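Local coordinates for putative polyketide cyclase (Acidithiobacillus ferrooxidans, PDB 3F9S), which is a putative polyketide cyclase of the SnoaL-like family, with the NTF2-type fold, and probably acts on a small molecule held in the pocket of that fold, at residues L12-R17 against D29-P34; K57-T62 against T124-I129; T62-A65 against D69-F72; A92-D97 against Q137-A142. One frame throughout, in Å; residues are numbered along the deposited sequence. Where two conformers were deposited one is given.

Contact 1: residues L12-R17 against D29-P34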
loop_
_atom_site.group_PDB
_atom_site.type_symbol
_atom_site.label_atom_id
_atom_site.label_comp_id
_atom_site.label_asym_id
_atom_site.label_seq_id
_atom_site.Cartn_x
_atom_site.Cartn_y
_atom_site.Cartn_z
ATOM N N LEU A 12 -11.990 -12.640 -4.031
ATOM C CA LEU A 12 -11.129 -11.515 -4.436
ATOM C C LEU A 12 -10.348 -11.824 -5.673
ATOM O O LEU A 12 -10.216 -10.976 -6.544
ATOM C CB LEU A 12 -10.099 -11.120 -3.374
ATOM C CG LEU A 12 -10.493 -10.182 -2.254
ATOM C CD1 LEU A 12 -9.239 -9.779 -1.449
ATOM C CD2 LEU A 12 -11.231 -8.958 -2.799
ATOM N N THR A 13 -9.818 -13.036 -5.714
ATOM C CA THR A 13 -9.078 -13.491 -6.860
ATOM C C THR A 13 -9.950 -13.429 -8.121
ATOM O O THR A 13 -9.510 -12.833 -9.105
ATOM C CB THR A 13 -8.489 -14.875 -6.661
ATOM O OG1 THR A 13 -7.707 -14.898 -5.458
ATOM C CG2 THR A 13 -7.599 -15.275 -7.871
ATOM N N GLN A 14 -11.172 -13.960 -8.065
ATOM C CA GLN A 14 -12.070 -13.982 -9.243
ATOM C C GLN A 14 -12.517 -12.571 -9.606
ATOM O O GLN A 14 -12.518 -12.195 -10.770
ATOM C CB GLN A 14 -13.311 -14.858 -9.009
ATOM C CG GLN A 14 -14.008 -15.258 -10.319
ATOM C CD GLN A 14 -15.360 -15.953 -10.151
ATOM O OE1 GLN A 14 -16.098 -15.709 -9.192
ATOM N NE2 GLN A 14 -15.707 -16.785 -11.121
ATOM N N PHE A 15 -12.932 -11.819 -8.588
ATOM C CA PHE A 15 -13.342 -10.429 -8.730
ATOM C C PHE A 15 -12.269 -9.588 -9.413
ATOM O O PHE A 15 -12.550 -8.875 -10.367
ATOM C CB PHE A 15 -13.643 -9.873 -7.340
ATOM C CG PHE A 15 -13.484 -8.386 -7.204
ATOM C CD1 PHE A 15 -14.361 -7.496 -7.788
ATOM C CD2 PHE A 15 -12.429 -7.894 -6.449
ATOM C CE1 PHE A 15 -14.179 -6.114 -7.609
ATOM C CE2 PHE A 15 -12.248 -6.557 -6.276
ATOM C CZ PHE A 15 -13.109 -5.666 -6.851
ATOM N N THR A 16 -11.036 -9.716 -8.928
ATOM C CA THR A 16 -9.904 -8.971 -9.468
ATOM C C THR A 16 -9.696 -9.353 -10.912
ATOM O O THR A 16 -9.501 -8.491 -11.766
ATOM C CB THR A 16 -8.629 -9.224 -8.637
ATOM O OG1 THR A 16 -8.858 -8.771 -7.292
ATOM C CG2 THR A 16 -7.419 -8.494 -9.218
ATOM N N ARG A 17 -9.789 -10.647 -11.180
ATOM C CA ARG A 17 -9.628 -11.140 -12.530
ATOM C C ARG A 17 -10.726 -10.608 -13.449
ATOM O O ARG A 17 -10.433 -9.981 -14.472
ATOM C CB ARG A 17 -9.614 -12.662 -12.541
ATOM C CG ARG A 17 -9.302 -13.228 -13.892
ATOM C CD ARG A 17 -9.300 -14.721 -13.871
ATOM N NE ARG A 17 -9.132 -15.250 -15.222
ATOM C CZ ARG A 17 -9.213 -16.539 -15.555
ATOM N NH1 ARG A 17 -9.443 -17.494 -14.648
ATOM N NH2 ARG A 17 -9.043 -16.879 -16.830
ATOM N N ASP A 29 -21.621 -6.666 -10.082
ATOM C CA ASP A 29 -22.885 -7.067 -9.469
ATOM C C ASP A 29 -22.784 -8.292 -8.561
ATOM O O ASP A 29 -23.557 -8.403 -7.630
ATOM C CB ASP A 29 -23.948 -7.350 -10.524
ATOM C CG ASP A 29 -24.367 -6.117 -11.300
ATOM O OD1 ASP A 29 -23.958 -4.991 -10.964
ATOM O OD2 ASP A 29 -25.117 -6.294 -12.277
ATOM N N LYS A 30 -21.877 -9.213 -8.865
ATOM C CA LYS A 30 -21.688 -10.427 -8.082
ATOM C C LYS A 30 -20.849 -10.213 -6.837
ATOM O O LYS A 30 -20.913 -11.028 -5.920
ATOM C CB LYS A 30 -20.967 -11.487 -8.909
ATOM C CG LYS A 30 -21.647 -11.885 -10.192
ATOM C CD LYS A 30 -20.906 -13.018 -10.903
ATOM C CE LYS A 30 -19.567 -12.574 -11.479
ATOM N NZ LYS A 30 -18.924 -13.647 -12.290
ATOM N N TYR A 31 -20.049 -9.145 -6.814
ATOM C CA TYR A 31 -19.054 -8.942 -5.760
ATOM C C TYR A 31 -19.208 -7.755 -4.842
ATOM O O TYR A 31 -18.638 -7.767 -3.761
ATOM C CB TYR A 31 -17.703 -8.737 -6.440
ATOM C CG TYR A 31 -17.302 -9.869 -7.324
ATOM C CD1 TYR A 31 -17.020 -11.110 -6.777
ATOM C CD2 TYR A 31 -17.223 -9.712 -8.710
ATOM C CE1 TYR A 31 -16.647 -12.172 -7.579
ATOM C CE2 TYR A 31 -16.852 -10.772 -9.531
ATOM C CZ TYR A 31 -16.540 -11.995 -8.941
ATOM O OH TYR A 31 -16.159 -13.067 -9.695
ATOM N N ILE A 32 -19.882 -6.708 -5.303
ATOM C CA ILE A 32 -19.966 -5.477 -4.545
ATOM C C ILE A 32 -21.210 -5.444 -3.700
ATOM O O ILE A 32 -22.287 -5.786 -4.148
ATOM C CB ILE A 32 -19.855 -4.246 -5.453
ATOM C CG1 ILE A 32 -18.596 -4.344 -6.320
ATOM C CG2 ILE A 32 -19.795 -2.966 -4.635
ATOM C CD1 ILE A 32 -17.276 -4.602 -5.576
ATOM N N ALA A 33 -21.034 -4.990 -2.466
ATOM C CA ALA A 33 -22.121 -4.802 -1.532
ATOM C C ALA A 33 -22.950 -3.605 -1.984
ATOM O O ALA A 33 -22.487 -2.795 -2.800
ATOM C CB ALA A 33 -21.598 -4.552 -0.138
ATOM N N PRO A 34 -24.160 -3.456 -1.435
ATOM C CA PRO A 34 -24.981 -2.300 -1.811
ATOM C C PRO A 34 -24.323 -0.939 -1.556
ATOM O O PRO A 34 -24.636 0.023 -2.259
ATOM C CB PRO A 34 -26.239 -2.477 -0.966
ATOM C CG PRO A 34 -26.311 -3.920 -0.739
ATOM C CD PRO A 34 -24.902 -4.357 -0.537
#

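Contact 2: residues K57-T62 against T124-I129. With GOL (glycerol), chain C.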
loop_
_atom_site.group_PDB
_atom_site.type_symbol
_atom_site.label_atom_id
_atom_site.label_comp_id
_atom_site.label_asym_id
_atom_site.label_seq_id
_atom_site.Cartn_x
_atom_site.Cartn_y
_atom_site.Cartn_z
ATOM N N LYS A 57 -19.322 0.720 -10.505
ATOM C CA LYS A 57 -19.084 0.353 -11.901
ATOM C C LYS A 57 -18.597 1.547 -12.704
ATOM O O LYS A 57 -17.735 1.384 -13.547
ATOM C CB LYS A 57 -20.314 -0.295 -12.522
ATOM C CG LYS A 57 -20.530 -1.684 -11.997
ATOM C CD LYS A 57 -21.622 -2.445 -12.711
ATOM C CE LYS A 57 -22.991 -2.064 -12.325
ATOM N NZ LYS A 57 -23.971 -3.075 -12.878
ATOM N N GLU A 58 -19.114 2.743 -12.417
ATOM C CA GLU A 58 -18.642 3.946 -13.101
ATOM C C GLU A 58 -17.179 4.188 -12.796
ATOM O O GLU A 58 -16.412 4.505 -13.697
ATOM C CB GLU A 58 -19.474 5.185 -12.759
ATOM C CG GLU A 58 -20.899 5.113 -13.256
ATOM C CD GLU A 58 -21.044 4.935 -14.747
ATOM O OE1 GLU A 58 -20.193 5.428 -15.516
ATOM O OE2 GLU A 58 -22.055 4.329 -15.146
ATOM N N ARG A 59 -16.779 3.966 -11.550
ATOM C CA ARG A 59 -15.387 4.133 -11.189
ATOM C C ARG A 59 -14.531 3.110 -11.919
ATOM O O ARG A 59 -13.460 3.452 -12.411
ATOM C CB ARG A 59 -15.218 4.065 -9.692
ATOM C CG ARG A 59 -13.799 3.967 -9.226
ATOM C CD ARG A 59 -13.781 4.067 -7.758
ATOM N NE ARG A 59 -12.416 3.928 -7.267
ATOM C CZ ARG A 59 -11.769 2.774 -7.156
ATOM N NH1 ARG A 59 -12.328 1.616 -7.472
ATOM N NH2 ARG A 59 -10.528 2.773 -6.689
ATOM N N VAL A 60 -15.001 1.870 -11.999
ATOM C CA VAL A 60 -14.255 0.852 -12.749
ATOM C C VAL A 60 -14.080 1.299 -14.190
ATOM O O VAL A 60 -12.972 1.241 -14.722
ATOM C CB VAL A 60 -14.912 -0.523 -12.750
ATOM C CG1 VAL A 60 -13.968 -1.531 -13.471
ATOM C CG2 VAL A 60 -15.184 -0.987 -11.336
ATOM N N LYS A 61 -15.154 1.794 -14.792
ATOM C CA LYS A 61 -15.105 2.242 -16.183
ATOM C C LYS A 61 -14.050 3.328 -16.387
ATOM O O LYS A 61 -13.318 3.286 -17.372
ATOM C CB LYS A 61 -16.459 2.737 -16.669
ATOM C CG LYS A 61 -17.548 1.667 -16.764
ATOM C CD LYS A 61 -18.875 2.337 -17.136
ATOM C CE LYS A 61 -20.075 1.488 -16.783
ATOM N NZ LYS A 61 -21.342 2.218 -17.126
ATOM N N THR A 62 -13.977 4.279 -15.455
ATOM C CA THR A 62 -13.005 5.375 -15.554
ATOM C C THR A 62 -11.578 4.883 -15.411
ATOM O O THR A 62 -10.729 5.205 -16.232
ATOM C CB THR A 62 -13.283 6.444 -14.506
ATOM O OG1 THR A 62 -14.445 7.129 -14.937
ATOM C CG2 THR A 62 -12.172 7.474 -14.412
ATOM N N THR A 124 -17.342 -4.305 0.709
ATOM C CA THR A 124 -17.933 -3.086 1.253
ATOM C C THR A 124 -17.042 -1.870 1.138
ATOM O O THR A 124 -17.469 -0.755 1.439
ATOM C CB THR A 124 -18.306 -3.261 2.712
ATOM O OG1 THR A 124 -17.113 -3.474 3.470
ATOM C CG2 THR A 124 -19.288 -4.417 2.861
ATOM N N GLY A 125 -15.784 -2.072 0.778
ATOM C CA GLY A 125 -14.898 -0.948 0.601
ATOM C C GLY A 125 -13.483 -1.390 0.479
ATOM O O GLY A 125 -13.205 -2.578 0.582
ATOM N N HIS A 126 -12.604 -0.425 0.248
ATOM C CA HIS A 126 -11.178 -0.718 0.220
ATOM C C HIS A 126 -10.325 0.400 0.806
ATOM O O HIS A 126 -10.742 1.543 0.864
ATOM C CB HIS A 126 -10.685 -1.106 -1.169
ATOM C CG HIS A 126 -10.616 0.036 -2.133
ATOM N ND1 HIS A 126 -11.590 0.277 -3.073
ATOM C CD2 HIS A 126 -9.668 0.988 -2.320
ATOM C CE1 HIS A 126 -11.247 1.329 -3.795
ATOM N NE2 HIS A 126 -10.096 1.788 -3.345
ATOM N N TRP A 127 -9.147 0.013 1.276
ATOM C CA TRP A 127 -8.135 0.907 1.793
ATOM C C TRP A 127 -6.934 0.508 0.957
ATOM O O TRP A 127 -6.437 -0.609 1.071
ATOM C CB TRP A 127 -7.924 0.624 3.260
ATOM C CG TRP A 127 -7.231 1.681 3.968
ATOM C CD1 TRP A 127 -7.790 2.588 4.808
ATOM C CD2 TRP A 127 -5.834 1.933 3.965
ATOM N NE1 TRP A 127 -6.820 3.405 5.318
ATOM C CE2 TRP A 127 -5.608 3.026 4.819
ATOM C CE3 TRP A 127 -4.735 1.333 3.339
ATOM C CZ2 TRP A 127 -4.333 3.543 5.055
ATOM C CZ3 TRP A 127 -3.470 1.861 3.566
ATOM C CH2 TRP A 127 -3.284 2.959 4.409
ATOM N N GLN A 128 -6.470 1.410 0.105
ATOM C CA GLN A 128 -5.465 1.064 -0.867
ATOM C C GLN A 128 -4.314 2.037 -0.951
ATOM O O GLN A 128 -4.473 3.220 -0.706
ATOM C CB GLN A 128 -6.152 1.012 -2.222
ATOM C CG GLN A 128 -5.276 0.815 -3.420
ATOM C CD GLN A 128 -6.112 0.397 -4.574
ATOM O OE1 GLN A 128 -6.425 -0.771 -4.675
ATOM N NE2 GLN A 128 -6.548 1.344 -5.397
ATOM N N ILE A 129 -3.145 1.495 -1.251
ATOM C CA ILE A 129 -1.989 2.333 -1.572
ATOM C C ILE A 129 -1.414 1.674 -2.811
ATOM O O ILE A 129 -1.318 0.460 -2.872
ATOM C CB ILE A 129 -0.923 2.349 -0.457
ATOM C CG1 ILE A 129 -1.534 2.677 0.892
ATOM C CG2 ILE A 129 0.215 3.333 -0.833
ATOM C CD1 ILE A 129 -1.993 4.078 1.058
HETATM C C1 GOL C . -8.684 -0.287 -8.258
HETATM O O1 GOL C . -8.262 0.841 -7.535
HETATM C C2 GOL C . -9.399 -1.302 -7.373
HETATM O O2 GOL C . -10.483 -0.666 -6.722
HETATM C C3 GOL C . -8.409 -1.960 -6.413
HETATM O O3 GOL C . -8.173 -3.339 -6.643
#

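Contact 3: residues T62-A65 against D69-F72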
loop_
_atom_site.group_PDB
_atom_site.type_symbol
_atom_site.label_atom_id
_atom_site.label_comp_id
_atom_site.label_asym_id
_atom_site.label_seq_id
_atom_site.Cartn_x
_atom_site.Cartn_y
_atom_site.Cartn_z
ATOM N N THR A 62 -13.977 4.279 -15.455
ATOM C CA THR A 62 -13.005 5.375 -15.554
ATOM C C THR A 62 -11.578 4.883 -15.411
ATOM O O THR A 62 -10.729 5.205 -16.232
ATOM C CB THR A 62 -13.283 6.444 -14.506
ATOM O OG1 THR A 62 -14.445 7.129 -14.937
ATOM C CG2 THR A 62 -12.172 7.474 -14.412
ATOM N N LEU A 63 -11.341 4.103 -14.369
ATOM C CA LEU A 63 -10.012 3.567 -14.122
ATOM C C LEU A 63 -9.586 2.589 -15.211
ATOM O O LEU A 63 -8.437 2.618 -15.655
ATOM C CB LEU A 63 -9.942 2.924 -12.745
ATOM C CG LEU A 63 -9.828 3.847 -11.532
ATOM C CD1 LEU A 63 -10.802 5.003 -11.494
ATOM C CD2 LEU A 63 -9.970 2.998 -10.268
ATOM N N ARG A 64 -10.500 1.739 -15.668
ATOM C CA ARG A 64 -10.172 0.781 -16.736
ATOM C C ARG A 64 -9.855 1.520 -18.033
ATOM O O ARG A 64 -8.902 1.163 -18.704
ATOM C CB ARG A 64 -11.268 -0.275 -16.948
ATOM C CG ARG A 64 -11.307 -1.387 -15.854
ATOM C CD ARG A 64 -10.298 -2.505 -16.106
ATOM N NE ARG A 64 -10.540 -3.096 -17.424
ATOM C CZ ARG A 64 -9.737 -3.914 -18.095
ATOM N NH1 ARG A 64 -8.561 -4.289 -17.618
ATOM N NH2 ARG A 64 -10.115 -4.361 -19.293
ATOM N N ALA A 65 -10.622 2.561 -18.361
ATOM C CA ALA A 65 -10.400 3.341 -19.574
ATOM C C ALA A 65 -9.008 3.963 -19.692
ATOM O O ALA A 65 -8.502 4.104 -20.792
ATOM C CB ALA A 65 -11.459 4.433 -19.713
ATOM N N ASP A 69 -5.960 -2.414 -21.041
ATOM C CA ASP A 69 -5.439 -3.786 -20.990
ATOM C C ASP A 69 -4.771 -4.091 -19.655
ATOM O O ASP A 69 -4.039 -5.079 -19.552
ATOM C CB ASP A 69 -4.484 -4.047 -22.155
ATOM C CG ASP A 69 -3.137 -3.374 -22.002
ATOM O OD1 ASP A 69 -2.912 -2.568 -21.065
ATOM O OD2 ASP A 69 -2.274 -3.701 -22.830
ATOM N N GLN A 70 -5.017 -3.264 -18.635
ATOM C CA GLN A 70 -4.390 -3.458 -17.342
ATOM C C GLN A 70 -4.701 -4.819 -16.756
ATOM O O GLN A 70 -5.795 -5.346 -16.941
ATOM C CB GLN A 70 -4.783 -2.368 -16.342
ATOM C CG GLN A 70 -6.227 -2.357 -15.900
ATOM C CD GLN A 70 -6.548 -1.133 -15.082
ATOM O OE1 GLN A 70 -6.454 -1.168 -13.863
ATOM N NE2 GLN A 70 -6.847 -0.030 -15.744
ATOM N N CYS A 71 -3.725 -5.374 -16.043
ATOM C CA CYS A 71 -3.866 -6.689 -15.474
ATOM C C CYS A 71 -3.253 -6.655 -14.095
ATOM O O CYS A 71 -2.139 -6.185 -13.935
ATOM C CB CYS A 71 -3.156 -7.736 -16.331
ATOM S SG CYS A 71 -3.594 -9.382 -15.780
ATOM N N PHE A 72 -4.013 -7.128 -13.122
ATOM C CA PHE A 72 -3.570 -7.240 -11.736
ATOM C C PHE A 72 -3.068 -8.653 -11.540
ATOM O O PHE A 72 -3.682 -9.603 -12.016
ATOM C CB PHE A 72 -4.703 -6.969 -10.780
ATOM C CG PHE A 72 -5.110 -5.542 -10.756
ATOM C CD1 PHE A 72 -5.891 -5.018 -11.784
ATOM C CD2 PHE A 72 -4.700 -4.710 -9.728
ATOM C CE1 PHE A 72 -6.266 -3.678 -11.772
ATOM C CE2 PHE A 72 -5.073 -3.378 -9.703
ATOM C CZ PHE A 72 -5.875 -2.861 -10.713
#

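Contact 4: residues A92-D97 against Q137-A142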
loop_
_atom_site.group_PDB
_atom_site.type_symbol
_atom_site.label_atom_id
_atom_site.label_comp_id
_atom_site.label_asym_id
_atom_site.label_seq_id
_atom_site.Cartn_x
_atom_site.Cartn_y
_atom_site.Cartn_z
ATOM N N ALA A 92 0.193 -2.678 -17.547
ATOM C CA ALA A 92 -0.719 -2.107 -18.535
ATOM C C ALA A 92 0.144 -1.471 -19.597
ATOM O O ALA A 92 1.291 -1.126 -19.336
ATOM C CB ALA A 92 -1.599 -1.080 -17.883
ATOM N N THR A 93 -0.400 -1.383 -20.801
ATOM C CA THR A 93 0.266 -0.759 -21.931
ATOM C C THR A 93 -0.147 0.697 -21.890
ATOM O O THR A 93 -1.320 0.991 -21.640
ATOM C CB THR A 93 -0.225 -1.357 -23.260
ATOM O OG1 THR A 93 -0.064 -2.776 -23.219
ATOM C CG2 THR A 93 0.557 -0.806 -24.420
ATOM N N HIS A 94 0.801 1.593 -22.139
ATOM C CA HIS A 94 0.525 3.029 -22.171
ATOM C C HIS A 94 0.043 3.330 -23.591
ATOM O O HIS A 94 0.807 3.839 -24.413
ATOM C CB HIS A 94 1.783 3.816 -21.774
ATOM C CG HIS A 94 1.609 5.301 -21.793
ATOM N ND1 HIS A 94 2.640 6.158 -22.108
ATOM C CD2 HIS A 94 0.517 6.076 -21.592
ATOM C CE1 HIS A 94 2.199 7.403 -22.061
ATOM N NE2 HIS A 94 0.914 7.381 -21.753
ATOM N N LYS A 95 -1.221 2.999 -23.863
ATOM C CA LYS A 95 -1.817 3.166 -25.204
ATOM C C LYS A 95 -2.989 4.155 -25.321
ATOM O O LYS A 95 -3.462 4.414 -26.437
ATOM C CB LYS A 95 -2.162 1.802 -25.810
ATOM C CG LYS A 95 -3.227 1.007 -25.094
ATOM C CD LYS A 95 -3.381 -0.347 -25.777
ATOM C CE LYS A 95 -4.600 -1.081 -25.276
ATOM N NZ LYS A 95 -4.562 -1.240 -23.803
ATOM N N GLU A 96 -3.444 4.697 -24.192
ATOM C CA GLU A 96 -4.439 5.765 -24.161
ATOM C C GLU A 96 -3.696 7.038 -23.770
ATOM O O GLU A 96 -2.723 6.988 -23.006
ATOM C CB GLU A 96 -5.548 5.471 -23.148
ATOM C CG GLU A 96 -6.502 4.362 -23.585
ATOM C CD GLU A 96 -7.494 4.764 -24.675
ATOM O OE1 GLU A 96 -7.551 5.947 -25.083
ATOM O OE2 GLU A 96 -8.246 3.871 -25.120
ATOM N N ASP A 97 -4.145 8.168 -24.314
ATOM C CA ASP A 97 -3.586 9.469 -23.963
ATOM C C ASP A 97 -4.088 9.839 -22.563
ATOM O O ASP A 97 -5.291 9.769 -22.289
ATOM C CB ASP A 97 -3.982 10.561 -24.972
ATOM C CG ASP A 97 -3.378 10.349 -26.360
ATOM O OD1 ASP A 97 -2.415 9.568 -26.522
ATOM O OD2 ASP A 97 -3.866 10.995 -27.314
ATOM N N GLN A 137 6.999 8.263 -12.713
ATOM C CA GLN A 137 8.396 8.186 -13.160
ATOM C C GLN A 137 8.582 7.459 -14.498
ATOM O O GLN A 137 9.343 7.919 -15.359
ATOM C CB GLN A 137 9.254 7.482 -12.105
ATOM C CG GLN A 137 9.502 8.321 -10.860
ATOM C CD GLN A 137 10.186 7.535 -9.757
ATOM O OE1 GLN A 137 10.253 6.310 -9.799
ATOM N NE2 GLN A 137 10.689 8.242 -8.753
ATOM N N GLN A 138 7.914 6.317 -14.645
ATOM C CA GLN A 138 7.961 5.530 -15.885
ATOM C C GLN A 138 7.385 6.290 -17.080
ATOM O O GLN A 138 7.924 6.192 -18.187
ATOM C CB GLN A 138 7.209 4.215 -15.736
ATOM C CG GLN A 138 7.847 3.217 -14.794
ATOM C CD GLN A 138 6.864 2.117 -14.475
ATOM O OE1 GLN A 138 6.343 1.470 -15.383
ATOM N NE2 GLN A 138 6.587 1.905 -13.198
ATOM N N LEU A 139 6.296 7.022 -16.855
ATOM C CA LEU A 139 5.705 7.882 -17.889
ATOM C C LEU A 139 6.667 9.000 -18.286
ATOM O O LEU A 139 6.682 9.384 -19.459
ATOM C CB LEU A 139 4.371 8.477 -17.428
ATOM C CG LEU A 139 3.205 7.506 -17.249
ATOM C CD1 LEU A 139 2.076 8.197 -16.516
ATOM C CD2 LEU A 139 2.728 6.937 -18.581
ATOM N N ARG A 140 7.456 9.503 -17.327
ATOM C CA ARG A 140 8.497 10.505 -17.598
ATOM C C ARG A 140 9.559 9.926 -18.517
ATOM O O ARG A 140 9.931 10.589 -19.491
ATOM C CB ARG A 140 9.183 11.079 -16.330
ATOM C CG ARG A 140 8.322 11.860 -15.293
ATOM C CD ARG A 140 7.340 12.726 -16.012
ATOM N NE ARG A 140 6.669 13.828 -15.314
ATOM C CZ ARG A 140 5.427 13.839 -14.811
ATOM N NH1 ARG A 140 4.644 12.752 -14.781
ATOM N NH2 ARG A 140 4.967 14.978 -14.285
ATOM N N GLN A 141 10.034 8.714 -18.223
ATOM C CA GLN A 141 11.024 8.043 -19.085
ATOM C C GLN A 141 10.482 7.659 -20.471
ATOM O O GLN A 141 11.249 7.634 -21.433
ATOM C CB GLN A 141 11.688 6.848 -18.387
ATOM C CG GLN A 141 12.743 7.282 -17.376
ATOM C CD GLN A 141 13.475 6.122 -16.731
ATOM O OE1 GLN A 141 12.870 5.102 -16.380
ATOM N NE2 GLN A 141 14.784 6.283 -16.535
ATOM N N ALA A 142 9.176 7.391 -20.567
ATOM C CA ALA A 142 8.510 7.077 -21.839
ATOM C C ALA A 142 8.520 8.274 -22.797
ATOM O O ALA A 142 9.047 8.173 -23.907
ATOM C CB ALA A 142 7.071 6.621 -21.597
#

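Contact 1: residues L12-R17 against D29-P34
F15 and Y31 meet ring against ring where helix 8-21 packs on the short helix 28-31, a worked example of how an aromatic face can be used twice over by one neighbour. The first use is aliphatic: CB of F15 sits over the middle of the Y31 ring, 3.5 Å from its centroid and only 8° off the normal, a CH-pi contact. The second is aromatic. With CG of F15 swung anti to its own backbone nitrogen (chi1 154°), the phenyl group turns its edge to the same phenol in an offset edge-to-face pair, centroids 5.5 Å apart and planes at 61°. The other face of Y31 carries CB of K30, its neighbour in sequence, so the phenol lies between aliphatic carbons. On the F15 ring itself, CD1 of I32 comes obliquely to 4.0 Å from CE1, extending the apolar patch.

Q14, one residue back on the helix, sends an extended chain past the rim of the phenol. In the conformer described, one of two, its OE1 lies in the ring plane, 2.7 Å from OH of Y31, a link that is therefore doubtful. The one hydroxyl proton has two possible acceptors, Q14 OE1 and E18 OE1; E18 also forms a salt bridge with K30. W20 and Y116 bring their own rings to F15, which sits near a bound glycerol in the interior of this NTF2-type cone. The chemistry thus grades from an apolar, ring-lined interior at F15 to a polar margin at Q14, with Y31 bridging the two.

Contact 2: residues K57-T62 against T124-I129
The backbones of helix segment 57-62 and strand segment 124-129 stay well apart, 12.8 Å between CA of R59 and CA of G125 at their nearest, so that side chains alone span the gap. R59 does most of the spanning. Its chain is extended from CG to NE, with CG anti to the backbone N, and this full reach carries the guanidinium to H126, which approaches from the strand. The two flat groups are neither stacked nor perpendicular but 45° apart: CE1 of H126 lies over a face of the guanidinium, 3.3 Å from R59 NH2, while that nitrogen stands at the edge of the imidazole.

In the NTF2-type fold a curved sheet and its helices enclose a cone-shaped pocket, and these side chains point into it. A glycerol, probably from the crystallisation liquor, occupies the site, though its exact pose beside Q128 is doubtful. R59 NH1 donates to its O2 over 3.0 Å in a nearly straight bond (163°), and R59 NH2 reaches its O1 over 3.1 Å, more bent. Q128 NE2 gives the same O1 a 2.8 Å bond at 175°, and Y116 OH binds the molecule too. D41 ties the three side chains together, in a salt bridge with R59 NH2 and hydrogen bonds with H126 NE2 and Q128 NE2; D44 also pairs with R59. Bonds at both ring nitrogens, ND1 to Y36 OH and NE2 to D41, hold the rotation of the imidazole, and Q128 OE1 is paired with T114 OG1.

Contact 3: residues T62-A65 against D69-F72
Q70 and R64 bury most of the surface here, 78 and 75 Å² respectively, and they illustrate how a tight turn from helix to strand can be closed by side chains reaching back across it. Q70 points toward the helix. Its CG occupies the position between backbone N and carbonyl carbon (chi1 67°), and from there the extended chain delivers the amide to the backbone of helix 53-66, where NE2 makes a weak bond with L63 O, 3.1 Å long and bent to 132°. The same NE2 bonds F67 O, so one amide nitrogen serves a carbonyl near the end of the helix and another in the turn that follows. OE1, at the other side of the amide, takes a hydrogen bond from W90 NE1.

R64 travels the opposite way. Bent at both chi2 and chi3, its chain folds back and crosses the glutamine at a slant: CD rests 4.1 Å from CG of Q70, and NH1 lies 3.5 Å from that CG. Q70 O lies at the guanidinium edge, in its plane, 3.0 Å from NH1 of R64; NH1 also makes a weak bond with W20 O.

Helix 8-21 therefore borders the contact through W20, which L63 also touches. On the sheet side, Q70 and D69 pack on A92 of strand 83-93, C71 pairs with T91 through the backbone, and strand 71-80 sets out as one of the two edge strands of the sheet within this chain.

Contact 4: residues A92-D97 against Q137-A142
An inverse gamma turn centred on H94 follows the strand residues A92 and T93, and the C-terminal helix 132-142 packs against the histidine that this turn presents. The chain swings away after T93, and CG of H94 stands anti to the backbone N (chi1 179°), which carries the imidazole toward the helix, one face turned to L139. L139 answers with a single methyl. Its CD2 sits almost centrally over that face of the ring, 3.5 Å from the centroid and 7° off the normal, in a CH-pi contact so well centred that CD2 is 3.6 Å from H94 CE1 and 3.8 Å from H94 CG. The leucine bond from CA to CB does not itself aim at the histidine; the branch beyond CG brings the methyl there. One helical turn on, A142 adds CB at 4.5 Å from H94 ND1, a looser touch that lies obliquely to the ring.

In this NTF2-type fold the strands form a strongly curved sheet, and helix 132-142, which follows strand 122-130 in the chain, packs here beside the far end of strands 83-93 and 107-118; the centre of the contact is about 18 Å from that of the chain. I108 of the latter strand lies against both H94 and L139, and I98 from the loop also covers L139.

The polar rim of the imidazole is engaged elsewhere: ND1 is paired with T104 OG1 and NE2 with F101 O, both from the loop that leads to strand 107-118, and these two bonds hold the ring against rotation.

Contacts 1 and 2 are buried and lie about 11 Å apart between centres, joined by a salt bridge from D29 to K57 and by A33 packing on T124; the first is chiefly aromatic, the second a polar pocket holding glycerol. Contact 3 shares T62 and helix 53-66 with contact 2 but is only partly buried, trading pocket chemistry for side-chain to backbone polar pairing at the helix end. It meets contact 4 through D69, which packs on A92. Contact 4 is buried locally although peripheral in the chain, and across its segments a leucine methyl meets an imidazole face; its centre is about 28 Å from that of contact 1, across the middle of the chain.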